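Long-range contact in Rho-class glutathione S-transferase (Laternula elliptica, PDB 3QAV), which probably catalyses the conjugation of glutathione to electrophilic compounds: residues A[175-189]-A[211-223]. Sequence-based numbering, arbitrary orientation.
Sequences FVATKEFTMADVFFF and KYYNMMMDRPTIV
Phe189 pushes its ring as a knob into the hole formed by Tyr213, Met216, Met217 and Ile222. With CG anti to the backbone N (chi1 176°), the ring reaches out from helix 183-189; its CD1 lies 3.4 Å from Met216 CB, its CE2 touches Ile222 CG2, and Met217 SD meets the ring edge in plane. Met216, bent at chi2 and chi3, folds its CE back against CB of both Asp185 and Phe189. Further out, Met215 CE makes a CH-pi contact over one face of Phe175, 3.5 Å from CE1; Met215 SD (oblique) and Met216 SD (at the edge) give that ring two Met-aromatic contacts. Tyr212 packs obliquely against Phe188; its OH donates to the anti lone pair of Asp185 OD2 at 2.5 Å. The same OD2 accepts from Val176 N at 3.0 Å, and OD1 takes N of the N-cap Thr182, completing the capping box typical of this helix in the GST fold. This buried carboxylate ties the 175-182 loop, the helix start and Tyr212 together. At the polar edge the Arg219 guanidinium lies flat on Phe181, planes 7° apart, a cation-pi stack; its NE forms a salt bridge with Glu47. Helices 183-189 and 211-217 cross at -106° within the all-helical C-terminal domain, with Trp165 and Leu169 of helix 148-172 packing on Phe188, and Trp39 and Glu47 of helix 36-47 linking the contact to the N-terminal domain.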
loop_
_atom_site.group_PDB
_atom_site.type_symbol
_atom_site.label_atom_id
_atom_site.label_comp_id
_atom_site.label_asym_id
_atom_site.label_seq_id
_atom_site.Cartn_x
_atom_site.Cartn_y
_atom_site.Cartn_z
ATOM N N PHE A 175 -4.989 16.724 -13.764
ATOM C CA PHE A 175 -4.242 15.591 -13.229
ATOM C C PHE A 175 -5.133 14.715 -12.340
ATOM O O PHE A 175 -6.320 15.002 -12.176
ATOM C CB PHE A 175 -3.007 16.110 -12.498
ATOM C CG PHE A 175 -2.052 16.852 -13.402
ATOM C CD1 PHE A 175 -0.999 16.184 -14.031
ATOM C CD2 PHE A 175 -2.235 18.208 -13.666
ATOM C CE1 PHE A 175 -0.145 16.859 -14.907
ATOM C CE2 PHE A 175 -1.384 18.893 -14.543
ATOM C CZ PHE A 175 -0.337 18.214 -15.164
ATOM N N VAL A 176 -4.579 13.656 -11.766
ATOM C CA VAL A 176 -5.394 12.727 -10.983
ATOM C C VAL A 176 -5.934 13.178 -9.620
ATOM O O VAL A 176 -6.933 12.633 -9.145
ATOM C CB VAL A 176 -4.652 11.374 -10.821
ATOM C CG1 VAL A 176 -3.607 11.476 -9.704
ATOM C CG2 VAL A 176 -5.662 10.251 -10.562
ATOM N N ALA A 177 -5.304 14.168 -8.996
ATOM C CA ALA A 177 -5.763 14.644 -7.690
ATOM C C ALA A 177 -6.095 16.135 -7.666
ATOM O O ALA A 177 -6.983 16.572 -6.932
ATOM C CB ALA A 177 -4.715 14.332 -6.622
ATOM N N THR A 178 -5.376 16.911 -8.467
ATOM C CA THR A 178 -5.593 18.351 -8.531
ATOM C C THR A 178 -5.349 18.804 -9.962
ATOM O O THR A 178 -5.130 17.984 -10.847
ATOM C CB THR A 178 -4.607 19.104 -7.627
ATOM O OG1 THR A 178 -3.297 19.009 -8.187
ATOM C CG2 THR A 178 -4.577 18.501 -6.231
ATOM N N LYS A 179 -5.376 20.109 -10.189
ATOM C CA LYS A 179 -5.130 20.641 -11.527
ATOM C C LYS A 179 -3.629 20.797 -11.785
ATOM O O LYS A 179 -3.213 21.372 -12.792
ATOM C CB LYS A 179 -5.844 21.982 -11.703
ATOM C CG LYS A 179 -7.354 21.856 -11.755
ATOM C CD LYS A 179 -8.025 23.209 -11.874
ATOM C CE LYS A 179 -9.541 23.066 -11.866
ATOM N NZ LYS A 179 -10.029 22.240 -13.012
ATOM N N GLU A 180 -2.826 20.279 -10.861
ATOM C CA GLU A 180 -1.374 20.322 -10.972
ATOM C C GLU A 180 -0.793 18.916 -10.808
ATOM O O GLU A 180 -1.394 18.047 -10.170
ATOM C CB GLU A 180 -0.773 21.225 -9.884
ATOM C CG GLU A 180 -0.767 22.709 -10.196
ATOM C CD GLU A 180 -0.138 23.524 -9.076
ATOM O OE1 GLU A 180 0.887 23.082 -8.516
ATOM O OE2 GLU A 180 -0.659 24.612 -8.761
ATOM N N PHE A 181 0.377 18.700 -11.389
ATOM C CA PHE A 181 1.069 17.422 -11.279
ATOM C C PHE A 181 1.493 17.284 -9.805
ATOM O O PHE A 181 1.989 18.239 -9.210
ATOM C CB PHE A 181 2.302 17.439 -12.187
ATOM C CG PHE A 181 3.185 16.235 -12.043
ATOM C CD1 PHE A 181 3.013 15.127 -12.869
ATOM C CD2 PHE A 181 4.202 16.213 -11.086
ATOM C CE1 PHE A 181 3.844 14.006 -12.745
ATOM C CE2 PHE A 181 5.035 15.102 -10.952
ATOM C CZ PHE A 181 4.857 13.994 -11.785
ATOM N N THR A 182 1.286 16.108 -9.216
ATOM C CA THR A 182 1.650 15.881 -7.816
ATOM C C THR A 182 2.099 14.441 -7.610
ATOM O O THR A 182 2.101 13.647 -8.548
ATOM C CB THR A 182 0.457 16.142 -6.869
ATOM O OG1 THR A 182 -0.580 15.190 -7.138
ATOM C CG2 THR A 182 -0.092 17.549 -7.071
ATOM N N MET A 183 2.464 14.104 -6.377
ATOM C CA MET A 183 2.912 12.749 -6.062
ATOM C C MET A 183 1.875 11.719 -6.501
ATOM O O MET A 183 2.229 10.607 -6.861
ATOM C CB MET A 183 3.171 12.597 -4.555
ATOM C CG MET A 183 3.839 11.274 -4.178
ATOM S SD MET A 183 5.505 11.106 -4.872
ATOM C CE MET A 183 6.457 12.088 -3.720
ATOM N N ALA A 184 0.597 12.095 -6.473
ATOM C CA ALA A 184 -0.475 11.184 -6.873
ATOM C C ALA A 184 -0.311 10.700 -8.313
ATOM O O ALA A 184 -0.595 9.537 -8.619
ATOM C CB ALA A 184 -1.831 11.858 -6.709
ATOM N N ASP A 185 0.138 11.588 -9.199
ATOM C CA ASP A 185 0.333 11.208 -10.595
ATOM C C ASP A 185 1.524 10.270 -10.753
ATOM O O ASP A 185 1.579 9.463 -11.681
ATOM C CB ASP A 185 0.517 12.452 -11.456
ATOM C CG ASP A 185 -0.720 13.320 -11.464
ATOM O OD1 ASP A 185 -0.730 14.354 -10.761
ATOM O OD2 ASP A 185 -1.691 12.945 -12.161
ATOM N N VAL A 186 2.472 10.378 -9.835
ATOM C CA VAL A 186 3.655 9.527 -9.856
ATOM C C VAL A 186 3.208 8.083 -9.609
ATOM O O VAL A 186 3.741 7.136 -10.197
ATOM C CB VAL A 186 4.640 9.943 -8.736
ATOM C CG1 VAL A 186 5.659 8.852 -8.507
ATOM C CG2 VAL A 186 5.320 11.248 -9.103
ATOM N N PHE A 187 2.226 7.925 -8.732
ATOM C CA PHE A 187 1.716 6.601 -8.399
ATOM C C PHE A 187 0.737 6.100 -9.446
ATOM O O PHE A 187 0.741 4.930 -9.815
ATOM C CB PHE A 187 0.996 6.631 -7.039
ATOM C CG PHE A 187 1.917 6.711 -5.848
ATOM C CD1 PHE A 187 2.889 7.697 -5.762
ATOM C CD2 PHE A 187 1.796 5.798 -4.801
ATOM C CE1 PHE A 187 3.733 7.775 -4.650
ATOM C CE2 PHE A 187 2.631 5.868 -3.687
ATOM C CZ PHE A 187 3.601 6.859 -3.614
ATOM N N PHE A 188 -0.104 7.002 -9.927
ATOM C CA PHE A 188 -1.148 6.638 -10.881
ATOM C C PHE A 188 -0.717 6.309 -12.302
ATOM O O PHE A 188 -0.989 5.227 -12.802
ATOM C CB PHE A 188 -2.194 7.756 -10.921
ATOM C CG PHE A 188 -3.382 7.447 -11.782
ATOM C CD1 PHE A 188 -4.187 6.347 -11.509
ATOM C CD2 PHE A 188 -3.708 8.268 -12.854
ATOM C CE1 PHE A 188 -5.304 6.068 -12.293
ATOM C CE2 PHE A 188 -4.825 7.995 -13.644
ATOM C CZ PHE A 188 -5.620 6.897 -13.361
ATOM N N PHE A 189 -0.046 7.252 -12.950
ATOM C CA PHE A 189 0.375 7.077 -14.331
ATOM C C PHE A 189 1.050 5.752 -14.684
ATOM O O PHE A 189 0.655 5.093 -15.644
ATOM C CB PHE A 189 1.284 8.225 -14.750
ATOM C CG PHE A 189 1.824 8.070 -16.129
ATOM C CD1 PHE A 189 1.021 8.333 -17.234
ATOM C CD2 PHE A 189 3.121 7.603 -16.327
ATOM C CE1 PHE A 189 1.506 8.130 -18.518
ATOM C CE2 PHE A 189 3.607 7.397 -17.597
ATOM C CZ PHE A 189 2.801 7.659 -18.698
ATOM N N LYS A 211 -6.998 10.826 -22.375
ATOM C CA LYS A 211 -6.509 12.189 -22.528
ATOM C C LYS A 211 -5.384 12.430 -21.521
ATOM O O LYS A 211 -4.377 13.077 -21.828
ATOM C CB LYS A 211 -7.663 13.166 -22.289
ATOM C CG LYS A 211 -7.287 14.633 -22.283
ATOM C CD LYS A 211 -8.530 15.486 -22.044
ATOM C CE LYS A 211 -8.200 16.968 -22.019
ATOM N NZ LYS A 211 -9.417 17.808 -21.844
ATOM N N TYR A 212 -5.569 11.900 -20.314
ATOM C CA TYR A 212 -4.581 12.027 -19.247
ATOM C C TYR A 212 -3.315 11.296 -19.678
ATOM O O TYR A 212 -2.213 11.823 -19.566
ATOM C CB TYR A 212 -5.119 11.408 -17.951
ATOM C CG TYR A 212 -4.096 11.324 -16.827
ATOM C CD1 TYR A 212 -3.726 12.455 -16.100
ATOM C CD2 TYR A 212 -3.491 10.108 -16.505
ATOM C CE1 TYR A 212 -2.778 12.370 -15.075
ATOM C CE2 TYR A 212 -2.548 10.012 -15.493
ATOM C CZ TYR A 212 -2.197 11.139 -14.781
ATOM O OH TYR A 212 -1.272 11.032 -13.770
ATOM N N TYR A 213 -3.489 10.083 -20.186
ATOM C CA TYR A 213 -2.369 9.275 -20.645
ATOM C C TYR A 213 -1.567 9.987 -21.733
ATOM O O TYR A 213 -0.340 10.028 -21.689
ATOM C CB TYR A 213 -2.872 7.940 -21.190
ATOM C CG TYR A 213 -1.773 7.100 -21.793
ATOM C CD1 TYR A 213 -0.849 6.447 -20.985
ATOM C CD2 TYR A 213 -1.642 6.974 -23.176
ATOM C CE1 TYR A 213 0.176 5.693 -21.529
ATOM C CE2 TYR A 213 -0.614 6.218 -23.734
ATOM C CZ TYR A 213 0.290 5.581 -22.902
ATOM O OH TYR A 213 1.313 4.840 -23.429
ATOM N N ASN A 214 -2.269 10.533 -22.719
ATOM C CA ASN A 214 -1.611 11.240 -23.810
ATOM C C ASN A 214 -0.832 12.444 -23.307
ATOM O O ASN A 214 0.309 12.652 -23.704
ATOM C CB ASN A 214 -2.642 11.687 -24.850
ATOM C CG ASN A 214 -3.077 10.555 -25.751
ATOM O OD1 ASN A 214 -4.175 10.570 -26.298
ATOM N ND2 ASN A 214 -2.207 9.570 -25.923
ATOM N N MET A 215 -1.448 13.238 -22.439
ATOM C CA MET A 215 -0.764 14.410 -21.906
ATOM C C MET A 215 0.508 13.991 -21.179
ATOM O O MET A 215 1.585 14.537 -21.422
ATOM C CB MET A 215 -1.654 15.177 -20.926
ATOM C CG MET A 215 -0.855 16.103 -20.010
ATOM S SD MET A 215 -1.828 16.950 -18.767
ATOM C CE MET A 215 -2.070 15.629 -17.556
ATOM N N MET A 216 0.366 13.023 -20.281
ATOM C CA MET A 216 1.491 12.532 -19.495
ATOM C C MET A 216 2.591 11.914 -20.354
ATOM O O MET A 216 3.774 12.086 -20.063
ATOM C CB MET A 216 0.990 11.523 -18.460
ATOM C CG MET A 216 0.152 12.146 -17.357
ATOM S SD MET A 216 1.126 13.156 -16.194
ATOM C CE MET A 216 1.552 11.911 -14.953
ATOM N N MET A 217 2.202 11.197 -21.404
ATOM C CA MET A 217 3.172 10.572 -22.309
ATOM C C MET A 217 4.013 11.597 -23.057
ATOM O O MET A 217 5.044 11.256 -23.632
ATOM C CB MET A 217 2.467 9.683 -23.326
ATOM C CG MET A 217 2.162 8.298 -22.815
ATOM S SD MET A 217 3.662 7.389 -22.424
ATOM C CE MET A 217 4.162 6.859 -24.080
ATOM N N ASP A 218 3.561 12.846 -23.063
ATOM C CA ASP A 218 4.293 13.909 -23.730
ATOM C C ASP A 218 5.145 14.698 -22.726
ATOM O O ASP A 218 5.949 15.540 -23.107
ATOM C CB ASP A 218 3.321 14.836 -24.475
ATOM C CG ASP A 218 2.769 14.201 -25.759
ATOM O OD1 ASP A 218 3.583 13.769 -26.605
ATOM O OD2 ASP A 218 1.528 14.136 -25.932
ATOM N N ARG A 219 4.976 14.408 -21.442
ATOM C CA ARG A 219 5.741 15.075 -20.398
ATOM C C ARG A 219 7.183 14.558 -20.465
ATOM O O ARG A 219 7.431 13.360 -20.350
ATOM C CB ARG A 219 5.105 14.765 -19.042
ATOM C CG ARG A 219 5.494 15.698 -17.914
ATOM C CD ARG A 219 4.761 15.305 -16.627
ATOM N NE ARG A 219 5.241 16.076 -15.487
ATOM C CZ ARG A 219 4.847 17.308 -15.195
ATOM N NH1 ARG A 219 5.357 17.929 -14.138
ATOM N NH2 ARG A 219 3.928 17.909 -15.944
ATOM N N PRO A 220 8.160 15.464 -20.649
ATOM C CA PRO A 220 9.574 15.080 -20.742
ATOM C C PRO A 220 10.117 14.073 -19.724
ATOM O O PRO A 220 10.874 13.172 -20.097
ATOM C CB PRO A 220 10.306 16.426 -20.703
ATOM C CG PRO A 220 9.336 17.344 -20.019
ATOM C CD PRO A 220 8.019 16.930 -20.594
ATOM N N THR A 221 9.738 14.211 -18.453
ATOM C CA THR A 221 10.213 13.289 -17.423
ATOM C C THR A 221 9.692 11.870 -17.631
ATOM O O THR A 221 10.369 10.899 -17.283
ATOM C CB THR A 221 9.800 13.753 -16.008
ATOM O OG1 THR A 221 8.374 13.892 -15.945
ATOM C CG2 THR A 221 10.458 15.083 -15.663
ATOM N N ILE A 222 8.484 11.749 -18.177
ATOM C CA ILE A 222 7.899 10.439 -18.434
ATOM C C ILE A 222 8.602 9.842 -19.650
ATOM O O ILE A 222 8.929 8.657 -19.665
ATOM C CB ILE A 222 6.358 10.511 -18.720
ATOM C CG1 ILE A 222 5.560 10.632 -17.412
ATOM C CG2 ILE A 222 5.892 9.235 -19.414
ATOM C CD1 ILE A 222 5.678 11.963 -16.727
ATOM N N VAL A 223 8.833 10.667 -20.668
ATOM C CA VAL A 223 9.518 10.205 -21.871
ATOM C C VAL A 223 10.864 9.608 -21.480
ATOM O O VAL A 223 11.257 8.556 -21.983
ATOM C CB VAL A 223 9.769 11.364 -22.864
ATOM C CG1 VAL A 223 10.579 10.863 -24.058
ATOM C CG2 VAL A 223 8.447 11.936 -23.332
#